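Local coordinates for protein beta-galactosidase (Marinomonas sp. ef1, PDB 6Y2K) that catalyses the hydrolysis of beta-galactosides, releasing terminal galactose, and works in the cold as a hexameric enzyme of glycoside hydrolase family 42, at residues Glu551-Glu556 with Val569-Gly574; Gly489-Gly494 with Ser517-Thr522; Ile29-Val34 with Ala133-Gln138; Gly4-Pro9 with Ile312-Pro317; Thr107-Glu112 with Ser216-Ala221. All coordinates share one frame; numbering follows the deposited sequence.

Contact 1. Residues Glu551-Glu556 with Val569-Gly574; sequences EQIKTE and VLMGEG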
# COMPACT_ATOMS: atom_id res chain seq x y z
N GLU A 551 14.43 10.30 -27.78
CA GLU A 551 15.00 11.18 -28.80
C GLU A 551 13.95 12.10 -29.40
O GLU A 551 12.86 11.65 -29.72
CB GLU A 551 15.68 10.37 -29.91
CG GLU A 551 16.98 9.73 -29.46
CD GLU A 551 17.51 8.68 -30.40
OE1 GLU A 551 16.94 8.48 -31.51
OE2 GLU A 551 18.52 8.05 -30.02
N GLN A 552 14.29 13.38 -29.52
CA GLN A 552 13.47 14.38 -30.20
C GLN A 552 13.90 14.39 -31.67
O GLN A 552 15.04 14.78 -31.97
CB GLN A 552 13.67 15.75 -29.56
CG GLN A 552 12.86 16.87 -30.20
CD GLN A 552 13.16 18.23 -29.59
OE1 GLN A 552 13.05 18.42 -28.37
NE2 GLN A 552 13.53 19.18 -30.43
N ILE A 553 13.00 13.97 -32.56
CA ILE A 553 13.35 13.65 -33.95
C ILE A 553 12.51 14.46 -34.94
O ILE A 553 11.31 14.68 -34.72
CB ILE A 553 13.17 12.14 -34.22
CG1 ILE A 553 14.21 11.33 -33.43
CG2 ILE A 553 13.29 11.80 -35.71
CD1 ILE A 553 13.93 9.84 -33.37
N LYS A 554 13.15 14.89 -36.03
CA LYS A 554 12.47 15.47 -37.18
C LYS A 554 12.64 14.52 -38.36
O LYS A 554 13.75 14.08 -38.66
CB LYS A 554 13.04 16.86 -37.52
CG LYS A 554 12.34 17.52 -38.69
CD LYS A 554 12.53 19.03 -38.70
CE LYS A 554 11.77 19.69 -39.84
NZ LYS A 554 11.46 21.12 -39.55
N THR A 555 11.53 14.16 -38.99
CA THR A 555 11.53 13.25 -40.14
C THR A 555 10.27 13.43 -40.97
O THR A 555 9.25 13.88 -40.45
CB THR A 555 11.64 11.77 -39.71
OG1 THR A 555 11.82 10.93 -40.86
CG2 THR A 555 10.40 11.31 -38.94
N GLU A 556 10.35 13.08 -42.25
CA GLU A 556 9.18 12.96 -43.11
C GLU A 556 8.73 11.51 -43.25
O GLU A 556 7.69 11.24 -43.84
CB GLU A 556 9.45 13.56 -44.50
CG GLU A 556 9.76 15.05 -44.49
CD GLU A 556 8.66 15.88 -43.87
OE1 GLU A 556 8.98 16.83 -43.12
OE2 GLU A 556 7.45 15.59 -44.12
N VAL A 569 8.49 8.21 -32.46
CA VAL A 569 9.09 7.17 -31.62
C VAL A 569 9.58 6.01 -32.49
O VAL A 569 10.73 5.60 -32.38
CB VAL A 569 8.10 6.68 -30.53
CG1 VAL A 569 8.57 5.39 -29.86
CG2 VAL A 569 7.90 7.78 -29.49
N LEU A 570 8.72 5.48 -33.35
CA LEU A 570 9.12 4.46 -34.33
C LEU A 570 8.64 4.90 -35.70
O LEU A 570 7.48 5.26 -35.87
CB LEU A 570 8.57 3.09 -33.92
CG LEU A 570 8.70 1.87 -34.85
CD1 LEU A 570 10.06 1.76 -35.50
CD2 LEU A 570 8.40 0.60 -34.07
N MET A 571 9.55 4.90 -36.67
CA MET A 571 9.29 5.47 -38.00
C MET A 571 9.95 4.64 -39.07
O MET A 571 10.99 4.02 -38.84
CB MET A 571 9.81 6.92 -38.06
CG MET A 571 11.33 7.08 -37.88
SD MET A 571 11.83 8.37 -36.71
CE MET A 571 11.25 7.67 -35.17
N GLY A 572 9.36 4.65 -40.26
CA GLY A 572 9.90 3.92 -41.39
C GLY A 572 8.84 3.47 -42.37
O GLY A 572 7.66 3.77 -42.22
N GLU A 573 9.30 2.74 -43.39
CA GLU A 573 8.44 2.23 -44.45
C GLU A 573 9.22 1.20 -45.23
O GLU A 573 10.46 1.18 -45.17
CB GLU A 573 7.98 3.37 -45.38
CG GLU A 573 9.11 4.09 -46.11
CD GLU A 573 8.66 5.38 -46.80
OE1 GLU A 573 7.44 5.62 -46.90
OE2 GLU A 573 9.55 6.15 -47.25
N GLY A 574 8.49 0.36 -45.96
CA GLY A 574 9.09 -0.73 -46.72
C GLY A 574 9.84 -1.68 -45.79
O GLY A 574 9.22 -2.31 -44.92
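Met571 reaches across from Val569-Gly574 and meets Ile553 and Thr555 of Glu551-Glu556; no hydrogen bond links the two segments. Ile553 and Met571 approach tip to tip and touch through two pairs of atoms: Ile553 CG2 lies 3.9 Å from Met571 SD, and Ile553 CD1 lies 3.9 Å from Met571 CE. The sulfur thus takes the near methyl while the terminal methyl meets the end of the longer branch. Thr555 slants across the same thioether, and its CG2 comes within 4.0 Å of Met571 SD, so that one sulfur is shared by two beta-branched residues.

Methionine suits this place because it can bend. Its CG stands between the backbone N and the carbonyl carbon (chi1 63°), and turns at chi2 and chi3 fold the thioether back along the opposing strand. Isoleucine and threonine suit theirs as extended-strand residues with a methyl on the inward side. The threonine also keeps a hydroxyl, and OG1 hydrogen-bonds to Pro520 O and to Leu557 N, leaving CG2 for the apolar contact. Leu521 and Tyr578 close in on Ile553, and Asn567 pins the backbone at Ile553 N and Glu551 O. Just before Met571, Val569 and Leu570 together face Leu561 as a classic beta bulge. What results is side-chain packing between two sheets, with no backbone bond between these two segments: the two-stranded antiparallel sheet of 521-528 and 549-555 rests on the mixed sheet of the family's trimerisation domain.

Contact 2. Residues Gly489-Gly494 with Ser517-Thr522; sequences GVLLAG and SLLPLT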
# COMPACT_ATOMS: atom_id res chain seq x y z
N GLY A 489 16.77 -7.90 -46.43
CA GLY A 489 15.77 -8.21 -45.40
C GLY A 489 15.17 -6.96 -44.77
O GLY A 489 15.27 -5.86 -45.33
N VAL A 490 14.57 -7.13 -43.59
CA VAL A 490 13.93 -6.04 -42.86
C VAL A 490 14.87 -5.53 -41.76
O VAL A 490 15.39 -6.31 -40.99
CB VAL A 490 12.59 -6.51 -42.24
CG1 VAL A 490 11.95 -5.39 -41.42
CG2 VAL A 490 11.64 -6.97 -43.34
N LEU A 491 15.08 -4.21 -41.72
CA LEU A 491 15.98 -3.58 -40.75
C LEU A 491 15.23 -2.76 -39.71
O LEU A 491 14.41 -1.90 -40.07
CB LEU A 491 16.96 -2.64 -41.47
CG LEU A 491 17.89 -1.79 -40.59
CD1 LEU A 491 18.87 -2.66 -39.81
CD2 LEU A 491 18.63 -0.74 -41.42
N LEU A 492 15.54 -3.00 -38.43
CA LEU A 492 15.19 -2.09 -37.33
C LEU A 492 16.47 -1.57 -36.66
O LEU A 492 17.22 -2.35 -36.05
CB LEU A 492 14.30 -2.80 -36.30
CG LEU A 492 13.94 -1.99 -35.04
CD1 LEU A 492 13.18 -0.73 -35.43
CD2 LEU A 492 13.13 -2.81 -34.04
N ALA A 493 16.71 -0.27 -36.78
CA ALA A 493 17.80 0.39 -36.08
C ALA A 493 17.24 1.04 -34.81
O ALA A 493 16.26 1.78 -34.87
CB ALA A 493 18.45 1.44 -36.96
N GLY A 494 17.86 0.74 -33.68
CA GLY A 494 17.38 1.21 -32.39
C GLY A 494 18.01 2.52 -31.97
O GLY A 494 18.87 3.06 -32.68
N SER A 517 21.24 8.43 -44.77
CA SER A 517 20.97 8.21 -46.20
C SER A 517 19.94 7.10 -46.42
O SER A 517 19.12 7.19 -47.32
CB SER A 517 22.27 7.91 -46.98
OG SER A 517 22.91 6.74 -46.49
N LEU A 518 19.96 6.07 -45.56
CA LEU A 518 19.00 4.95 -45.63
C LEU A 518 17.66 5.30 -44.94
O LEU A 518 16.58 4.91 -45.40
CB LEU A 518 19.59 3.72 -44.94
CG LEU A 518 19.68 2.36 -45.65
CD1 LEU A 518 19.74 1.26 -44.60
CD2 LEU A 518 18.58 2.10 -46.66
N LEU A 519 17.77 5.98 -43.80
CA LEU A 519 16.63 6.32 -42.96
C LEU A 519 16.68 7.82 -42.68
O LEU A 519 17.30 8.25 -41.71
CB LEU A 519 16.68 5.51 -41.66
CG LEU A 519 16.10 4.10 -41.79
CD1 LEU A 519 16.66 3.13 -40.76
CD2 LEU A 519 14.58 4.18 -41.68
N PRO A 520 16.07 8.64 -43.57
CA PRO A 520 16.22 10.09 -43.42
C PRO A 520 15.48 10.68 -42.21
O PRO A 520 14.26 10.87 -42.24
CB PRO A 520 15.70 10.65 -44.75
CG PRO A 520 14.80 9.59 -45.29
CD PRO A 520 15.37 8.29 -44.82
N LEU A 521 16.24 10.96 -41.16
CA LEU A 521 15.74 11.63 -39.96
C LEU A 521 16.89 12.34 -39.26
O LEU A 521 18.06 12.06 -39.54
CB LEU A 521 15.09 10.60 -39.04
CG LEU A 521 16.00 9.48 -38.51
CD1 LEU A 521 16.36 9.73 -37.05
CD2 LEU A 521 15.35 8.12 -38.66
N THR A 522 16.55 13.25 -38.34
CA THR A 522 17.53 13.98 -37.56
C THR A 522 17.17 13.91 -36.08
O THR A 522 16.06 14.28 -35.71
CB THR A 522 17.60 15.45 -38.01
OG1 THR A 522 17.96 15.52 -39.39
CG2 THR A 522 18.63 16.24 -37.18
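Leu491 faces Leu518 and Leu519 where a central strand of the trimerisation domain's mixed sheet, 490-493, is covered by the loop that leads into strand 521-528. Across the two segments the contact is wholly apolar, with no hydrogen bond. The side chain of Leu491 points at the loop with CG anti to the backbone N (chi1 174°), which carries its two methyls outward from the sheet. Leucine fits all three positions, since a branched end can fill the space above a strand without needing a polar partner. Leu518 slants across Leu491, while Leu519 makes a looser contact beside it. Leu518 itself spans a wider patch, lying also against His576 and against Gln481 and Asn485 of helix 478-486.

Hydrogen bonding belongs to the sheet instead. Leu491 pairs through its backbone with Arg575 and Tyr577 on one neighbouring stretch, and Val490 with Glu466 and Leu468 on another, so the strand is held firmly while its leucine is offered to the loop. On the Leu491 side a single methyl makes both contacts: Leu491 CD2 lies 3.9 Å from Leu518 CD1, and the same Leu491 CD2 is 4.4 Å from Leu519 CD1.

Contact 3. Residues Ile29-Val34 with Ala133-Gln138; sequences IQYVRV and AVASWQ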
# COMPACT_ATOMS: atom_id res chain seq x y z
N ILE A 29 29.30 -39.12 -19.69
CA ILE A 29 30.30 -38.09 -19.93
C ILE A 29 31.28 -38.58 -21.01
O ILE A 29 31.76 -39.71 -20.93
CB ILE A 29 31.11 -37.77 -18.65
CG1 ILE A 29 30.21 -37.26 -17.51
CG2 ILE A 29 32.20 -36.75 -18.93
CD1 ILE A 29 29.38 -36.05 -17.85
N GLN A 30 31.57 -37.73 -22.00
CA GLN A 30 32.51 -38.05 -23.08
C GLN A 30 33.77 -37.17 -23.12
O GLN A 30 34.77 -37.58 -23.72
CB GLN A 30 31.79 -37.96 -24.43
CG GLN A 30 30.70 -39.00 -24.62
CD GLN A 30 30.06 -38.92 -25.99
OE1 GLN A 30 28.92 -38.47 -26.14
NE2 GLN A 30 30.79 -39.35 -27.01
N TYR A 31 33.70 -35.96 -22.52
CA TYR A 31 34.81 -35.01 -22.48
C TYR A 31 35.13 -34.62 -21.04
O TYR A 31 34.24 -34.48 -20.21
CB TYR A 31 34.48 -33.74 -23.26
CG TYR A 31 34.57 -33.89 -24.75
CD1 TYR A 31 33.61 -34.61 -25.45
CD2 TYR A 31 35.60 -33.30 -25.48
CE1 TYR A 31 33.67 -34.76 -26.82
CE2 TYR A 31 35.68 -33.43 -26.86
CZ TYR A 31 34.71 -34.17 -27.52
OH TYR A 31 34.76 -34.32 -28.89
N VAL A 32 36.42 -34.41 -20.76
CA VAL A 32 36.88 -34.05 -19.42
C VAL A 32 37.93 -32.95 -19.52
O VAL A 32 38.92 -33.11 -20.24
CB VAL A 32 37.48 -35.26 -18.68
CG1 VAL A 32 37.90 -34.88 -17.25
CG2 VAL A 32 36.49 -36.42 -18.66
N ARG A 33 37.73 -31.84 -18.79
CA ARG A 33 38.72 -30.77 -18.75
C ARG A 33 39.63 -30.93 -17.52
O ARG A 33 39.15 -31.21 -16.42
CB ARG A 33 38.06 -29.39 -18.75
CG ARG A 33 39.05 -28.25 -18.97
CD ARG A 33 38.45 -26.89 -18.68
NE ARG A 33 38.08 -26.75 -17.27
CZ ARG A 33 37.46 -25.69 -16.76
NH1 ARG A 33 37.14 -24.64 -17.51
NH2 ARG A 33 37.16 -25.68 -15.46
N VAL A 34 40.94 -30.79 -17.73
CA VAL A 34 41.91 -30.77 -16.62
C VAL A 34 43.02 -29.74 -16.85
O VAL A 34 43.28 -29.33 -17.99
CB VAL A 34 42.57 -32.16 -16.40
CG1 VAL A 34 41.52 -33.24 -16.17
CG2 VAL A 34 43.49 -32.54 -17.55
N ALA A 133 44.97 -38.83 -25.93
CA ALA A 133 43.88 -38.36 -25.06
C ALA A 133 43.46 -36.91 -25.31
O ALA A 133 42.31 -36.57 -25.06
CB ALA A 133 44.26 -38.52 -23.58
N VAL A 134 44.37 -36.07 -25.78
CA VAL A 134 44.11 -34.63 -25.86
C VAL A 134 43.39 -34.28 -27.15
O VAL A 134 43.96 -34.38 -28.24
CB VAL A 134 45.40 -33.80 -25.70
CG1 VAL A 134 45.13 -32.30 -25.84
CG2 VAL A 134 46.04 -34.09 -24.35
N ALA A 135 42.12 -33.90 -27.03
CA ALA A 135 41.29 -33.52 -28.17
C ALA A 135 41.22 -32.01 -28.38
O ALA A 135 40.91 -31.55 -29.49
CB ALA A 135 39.89 -34.08 -27.99
N SER A 136 41.55 -31.24 -27.34
CA SER A 136 41.30 -29.81 -27.31
C SER A 136 42.17 -29.13 -26.26
O SER A 136 42.60 -29.77 -25.30
CB SER A 136 39.82 -29.59 -26.98
OG SER A 136 39.53 -28.23 -26.72
N TRP A 137 42.42 -27.83 -26.45
CA TRP A 137 43.09 -27.01 -25.43
C TRP A 137 42.24 -25.81 -25.06
O TRP A 137 41.72 -25.14 -25.94
CB TRP A 137 44.43 -26.49 -25.93
CG TRP A 137 45.50 -27.51 -26.17
CD1 TRP A 137 45.65 -28.31 -27.26
CD2 TRP A 137 46.60 -27.81 -25.30
NE1 TRP A 137 46.75 -29.10 -27.12
CE2 TRP A 137 47.36 -28.81 -25.93
CE3 TRP A 137 47.02 -27.33 -24.05
CZ2 TRP A 137 48.53 -29.34 -25.36
CZ3 TRP A 137 48.18 -27.85 -23.48
CH2 TRP A 137 48.91 -28.85 -24.14
N GLN A 138 42.11 -25.55 -23.75
CA GLN A 138 41.57 -24.28 -23.25
C GLN A 138 42.73 -23.37 -22.89
O GLN A 138 43.58 -23.74 -22.07
CB GLN A 138 40.71 -24.49 -22.00
CG GLN A 138 40.17 -23.20 -21.38
CD GLN A 138 39.38 -23.42 -20.11
OE1 GLN A 138 38.26 -23.91 -20.16
NE2 GLN A 138 39.96 -23.06 -18.97
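Arg33 and Gln138 each set CG anti to the backbone N and send their chains inward; Gln138 runs on extended, while Arg33 bends at chi3 (64°) and so turns its guanidinium onto the amide. The bond that follows runs from Arg33 NH1 to Gln138 OE1 at 3.0 Å, with an N-H...O angle of 154°. The donor lies in the carbonyl plane on a lone pair of OE1, and OE1 lies near the guanidinium plane, although the two flat groups stand almost perpendicular, 89° apart. Arg33 CD, placed by the straight first part of the chain, lies 3.3 Å from Gln138 OE1. Gln138 NE2 bonds to Asp140 O.

Arginine suits this place because one flat cation can serve several acceptors: it also makes salt bridges with Glu36 and Glu314. A methionine in its place would probably leave both carboxylates without their charged mate and the Gln138 amide freer to turn. Toward the N-terminal ends of the two strands Tyr31 CE2 lies obliquely 4.4 Å from Ala135 CB. Arg33 and Gln138 thus point into the (beta/alpha)8 (TIM) barrel from its second and fourth strands, with strand 67-71 between them and its Ile69 packed against Arg33.

Contact 4. Residues Gly4-Pro9 with Ile312-Pro317; sequences GVCYYP and IMEQQP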
# COMPACT_ATOMS: atom_id res chain seq x y z
N GLY A 4 30.11 -33.38 -20.82
CA GLY A 4 31.46 -33.23 -20.31
C GLY A 4 31.49 -32.93 -18.83
O GLY A 4 30.46 -32.70 -18.20
N VAL A 5 32.69 -32.91 -18.26
CA VAL A 5 32.87 -32.46 -16.88
C VAL A 5 34.23 -31.79 -16.67
O VAL A 5 35.21 -32.16 -17.31
CB VAL A 5 32.63 -33.61 -15.88
CG1 VAL A 5 33.78 -34.62 -15.90
CG2 VAL A 5 32.39 -33.08 -14.48
N CYS A 6 34.26 -30.80 -15.78
CA CYS A 6 35.50 -30.17 -15.33
C CYS A 6 36.01 -30.94 -14.11
O CYS A 6 35.25 -31.17 -13.17
CB CYS A 6 35.25 -28.70 -14.97
SG CYS A 6 34.59 -27.74 -16.34
N TYR A 7 37.28 -31.33 -14.15
CA TYR A 7 37.86 -32.32 -13.22
C TYR A 7 39.23 -31.86 -12.70
O TYR A 7 39.99 -31.21 -13.42
CB TYR A 7 38.01 -33.65 -13.97
CG TYR A 7 38.56 -34.82 -13.19
CD1 TYR A 7 38.11 -35.13 -11.91
CD2 TYR A 7 39.51 -35.67 -13.77
CE1 TYR A 7 38.61 -36.23 -11.22
CE2 TYR A 7 40.01 -36.77 -13.09
CZ TYR A 7 39.57 -37.06 -11.82
OH TYR A 7 40.07 -38.15 -11.16
N TYR A 8 39.52 -32.18 -11.43
CA TYR A 8 40.77 -31.80 -10.76
C TYR A 8 41.44 -33.03 -10.13
O TYR A 8 41.37 -33.23 -8.92
CB TYR A 8 40.49 -30.67 -9.75
CG TYR A 8 39.93 -29.49 -10.51
CD1 TYR A 8 38.56 -29.38 -10.76
CD2 TYR A 8 40.78 -28.56 -11.10
CE1 TYR A 8 38.04 -28.35 -11.51
CE2 TYR A 8 40.27 -27.51 -11.86
CZ TYR A 8 38.89 -27.42 -12.06
OH TYR A 8 38.38 -26.41 -12.80
N PRO A 9 42.08 -33.87 -10.96
CA PRO A 9 42.77 -35.05 -10.41
C PRO A 9 43.81 -34.69 -9.34
O PRO A 9 43.98 -35.43 -8.37
CB PRO A 9 43.42 -35.69 -11.63
CG PRO A 9 43.52 -34.60 -12.63
CD PRO A 9 42.35 -33.70 -12.39
N ILE A 312 29.39 -25.29 -23.86
CA ILE A 312 29.29 -24.77 -22.51
C ILE A 312 30.39 -25.51 -21.75
O ILE A 312 30.29 -26.71 -21.52
CB ILE A 312 27.90 -25.02 -21.87
CG1 ILE A 312 26.86 -24.01 -22.38
CG2 ILE A 312 27.96 -24.88 -20.34
CD1 ILE A 312 26.63 -23.99 -23.88
N MET A 313 31.47 -24.79 -21.40
CA MET A 313 32.59 -25.39 -20.68
C MET A 313 32.27 -25.64 -19.22
O MET A 313 32.79 -26.59 -18.64
CB MET A 313 33.83 -24.50 -20.78
CG MET A 313 35.12 -25.15 -20.29
SD MET A 313 35.60 -26.53 -21.35
CE MET A 313 36.32 -25.63 -22.71
N GLU A 314 31.44 -24.78 -18.61
CA GLU A 314 31.07 -24.91 -17.20
C GLU A 314 29.56 -24.69 -17.02
O GLU A 314 29.06 -23.58 -17.24
CB GLU A 314 31.84 -23.89 -16.33
CG GLU A 314 33.36 -23.97 -16.41
CD GLU A 314 34.07 -22.93 -15.57
OE1 GLU A 314 33.41 -22.27 -14.75
OE2 GLU A 314 35.31 -22.75 -15.72
N GLN A 315 28.85 -25.75 -16.64
CA GLN A 315 27.41 -25.68 -16.39
C GLN A 315 27.12 -25.88 -14.91
O GLN A 315 27.60 -26.86 -14.31
CB GLN A 315 26.67 -26.75 -17.19
CG GLN A 315 25.15 -26.71 -17.07
CD GLN A 315 24.56 -25.41 -17.60
OE1 GLN A 315 24.69 -25.10 -18.78
NE2 GLN A 315 23.90 -24.65 -16.72
N GLN A 316 26.33 -24.98 -14.33
CA GLN A 316 25.91 -25.10 -12.93
C GLN A 316 25.24 -26.45 -12.69
O GLN A 316 24.33 -26.79 -13.43
CB GLN A 316 24.94 -23.98 -12.55
CG GLN A 316 24.57 -23.98 -11.07
CD GLN A 316 23.90 -22.70 -10.58
OE1 GLN A 316 23.69 -21.74 -11.33
NE2 GLN A 316 23.56 -22.69 -9.29
N PRO A 317 25.69 -27.22 -11.67
CA PRO A 317 25.10 -28.52 -11.32
C PRO A 317 24.33 -28.54 -10.00
O PRO A 317 23.72 -29.57 -9.66
CB PRO A 317 26.35 -29.39 -11.17
CG PRO A 317 27.31 -28.46 -10.48
CD PRO A 317 27.02 -27.08 -11.04
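Cys6 and Glu314 bring their backbones together with CA atoms 7.1 Å apart, although strands 2-6 and 310-315 are not hydrogen-bonded to each other and the latter turns a corner at Met313. Cys6 points toward the other segment, SG lying beside the backbone N and anti to the carbonyl carbon (chi1 -59°). In this position Cys6 SG comes 3.1 Å from Met313 O, a carbonyl already hydrogen-bonded to Ser350 OG. The same sulfur, Cys6 SG, also meets the aliphatic part of Glu314, 4.0 Å from its CG. A small thiol suits this buried place, where Cys6 also touches Ser350 and Phe352.

These are the first and seventh strands of the eight-stranded parallel (beta/alpha)8 barrel, and strand 348-352 lies between them and closes the ring. Glu314 stands at the C-terminal end of the seventh strand, a place consistent with the nucleophile position of family 42 and related retaining glycosidases, so it is probably the nucleophile. Its chain runs extended beyond CG, and OE1 hydrogen-bonds to Tyr267 OH while OE2 faces the arginine of strand 29-34. A bound glycerol, probably from the crystallisation liquor though it may mark the pocket, lies about 4 Å from the Glu314 side chain.

Contact 5. Residues Thr107-Glu112 with Ser216-Ala221; sequences TFASLE and SDQVVA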
# COMPACT_ATOMS: atom_id res chain seq x y z
N THR A 107 48.45 -8.40 -15.09
CA THR A 107 47.92 -7.57 -16.16
C THR A 107 48.33 -8.18 -17.50
O THR A 107 49.47 -8.63 -17.67
CB THR A 107 48.34 -6.09 -16.11
OG1 THR A 107 48.04 -5.48 -17.38
CG2 THR A 107 49.83 -5.89 -15.78
N PHE A 108 47.38 -8.19 -18.44
CA PHE A 108 47.61 -8.66 -19.81
C PHE A 108 48.70 -7.86 -20.55
O PHE A 108 49.26 -8.35 -21.55
CB PHE A 108 46.31 -8.56 -20.63
CG PHE A 108 45.25 -9.54 -20.23
CD1 PHE A 108 45.25 -10.82 -20.74
CD2 PHE A 108 44.22 -9.17 -19.36
CE1 PHE A 108 44.27 -11.73 -20.40
CE2 PHE A 108 43.23 -10.08 -19.01
CZ PHE A 108 43.26 -11.36 -19.53
N ALA A 109 49.00 -6.65 -20.07
CA ALA A 109 50.04 -5.80 -20.67
C ALA A 109 51.47 -6.20 -20.29
O ALA A 109 52.42 -5.71 -20.91
CB ALA A 109 49.81 -4.33 -20.32
N SER A 110 51.62 -7.06 -19.28
CA SER A 110 52.94 -7.43 -18.77
C SER A 110 53.71 -8.27 -19.78
O SER A 110 53.34 -9.41 -20.05
CB SER A 110 52.83 -8.22 -17.47
OG SER A 110 54.11 -8.64 -17.02
N LEU A 111 54.78 -7.71 -20.32
CA LEU A 111 55.62 -8.42 -21.28
C LEU A 111 56.46 -9.52 -20.60
O LEU A 111 56.69 -10.59 -21.18
CB LEU A 111 56.51 -7.45 -22.05
CG LEU A 111 55.77 -6.34 -22.81
CD1 LEU A 111 56.76 -5.47 -23.57
CD2 LEU A 111 54.72 -6.91 -23.77
N GLU A 112 56.87 -9.26 -19.35
CA GLU A 112 57.59 -10.26 -18.56
C GLU A 112 56.73 -11.51 -18.34
O GLU A 112 57.20 -12.62 -18.52
CB GLU A 112 58.07 -9.69 -17.22
CG GLU A 112 59.17 -8.63 -17.34
CD GLU A 112 59.78 -8.21 -16.00
OE1 GLU A 112 59.60 -8.92 -14.98
OE2 GLU A 112 60.46 -7.17 -15.96
N SER A 216 41.61 -4.33 -24.29
CA SER A 216 41.01 -5.46 -24.99
C SER A 216 42.03 -6.09 -25.95
O SER A 216 42.18 -7.31 -25.98
CB SER A 216 39.76 -5.03 -25.74
OG SER A 216 39.17 -6.14 -26.40
N ASP A 217 42.72 -5.26 -26.72
CA ASP A 217 43.78 -5.74 -27.62
C ASP A 217 44.92 -6.49 -26.90
O ASP A 217 45.50 -7.40 -27.48
CB ASP A 217 44.36 -4.59 -28.46
CG ASP A 217 43.51 -4.28 -29.68
OD1 ASP A 217 42.57 -5.03 -30.01
OD2 ASP A 217 43.81 -3.26 -30.33
N GLN A 218 45.22 -6.13 -25.65
CA GLN A 218 46.21 -6.87 -24.86
C GLN A 218 45.71 -8.29 -24.52
O GLN A 218 46.52 -9.23 -24.46
CB GLN A 218 46.59 -6.12 -23.57
CG GLN A 218 47.06 -4.66 -23.73
CD GLN A 218 48.00 -4.42 -24.90
OE1 GLN A 218 49.08 -5.03 -25.00
NE2 GLN A 218 47.62 -3.52 -25.79
N VAL A 219 44.40 -8.44 -24.31
CA VAL A 219 43.81 -9.78 -24.15
C VAL A 219 43.97 -10.58 -25.45
O VAL A 219 44.38 -11.73 -25.41
CB VAL A 219 42.32 -9.74 -23.71
CG1 VAL A 219 41.77 -11.16 -23.53
CG2 VAL A 219 42.16 -8.94 -22.41
N VAL A 220 43.67 -9.95 -26.58
CA VAL A 220 43.84 -10.57 -27.90
C VAL A 220 45.29 -11.06 -28.08
O VAL A 220 45.50 -12.22 -28.43
CB VAL A 220 43.45 -9.61 -29.06
CG1 VAL A 220 43.74 -10.22 -30.43
CG2 VAL A 220 41.97 -9.23 -28.95
N ALA A 221 46.26 -10.19 -27.79
CA ALA A 221 47.69 -10.51 -27.92
C ALA A 221 48.16 -11.61 -26.98
O ALA A 221 48.91 -12.51 -27.39
CB ALA A 221 48.54 -9.26 -27.71
O HOH W 1 51.85 -5.09 -23.87
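Phe108 lays one face of its ring on Val219, whose CG2 methyl stands 3.6 Å from the ring centroid and only 8° off the ring normal, a CH-pi contact almost centred over the ring. Val219 CA comes over the rim of the same face, 3.8 Å from Phe108 CD1. Nearer the main chain, Phe108 CB packs 3.8 Å from Gln218 CB. Ala109 adds a looser touch, its CB 4.4 Å from Gln218 CG. A flat ring suits the site because it offers a broad face to a helix; a beta-branched valine gives that face a methyl, and alanine lets the turn come close.

A bend at chi2 sets the amide of Gln218 where OE1 can share a water with Ala109 O, the water donating at 3.0 Å to Gln218 OE1 and at 3.1 Å to Ala109 O. Arg114 NH2 further ties the two parts together, bonding to Phe108 O and to Gln218 OE1. Behind these, the turn itself is fixed: Thr107 to Ser110 forms a type I turn, and Thr107 OG1 accepts from Ala109 N at 3.1 Å in an ST turn. A serine in place of Phe108 would probably open a gap over Val219 and leave Tyr106 and Phe222, which meet the ring edge-to-face, without their partner. Ser110 then N-caps helix 111-128, and this turn into the helix rests against the middle of the long helix 205-233, with helix 154-168 alongside at Ala109 and Gln218.

From the N terminus, contact 4 opens first and closes the longest loop, joining the first and seventh strands of the barrel. Contacts 3 and 5 both lie within that loop. They cross each other: contact 3 opens at 29-34 and closes at 133-138, after contact 5 has opened at 107-112, and contact 5 closes later at 216-221 on the outer helices. Contacts 3 and 4 touch, since strands 29-34 and 2-6 are neighbours. Beyond the barrel, contact 2 closes before contact 1 opens, and these two also touch, tying the mixed sheet of the trimerisation domain to its small antiparallel sheet. The centres of contacts 1 and 3 are about 52 Å apart.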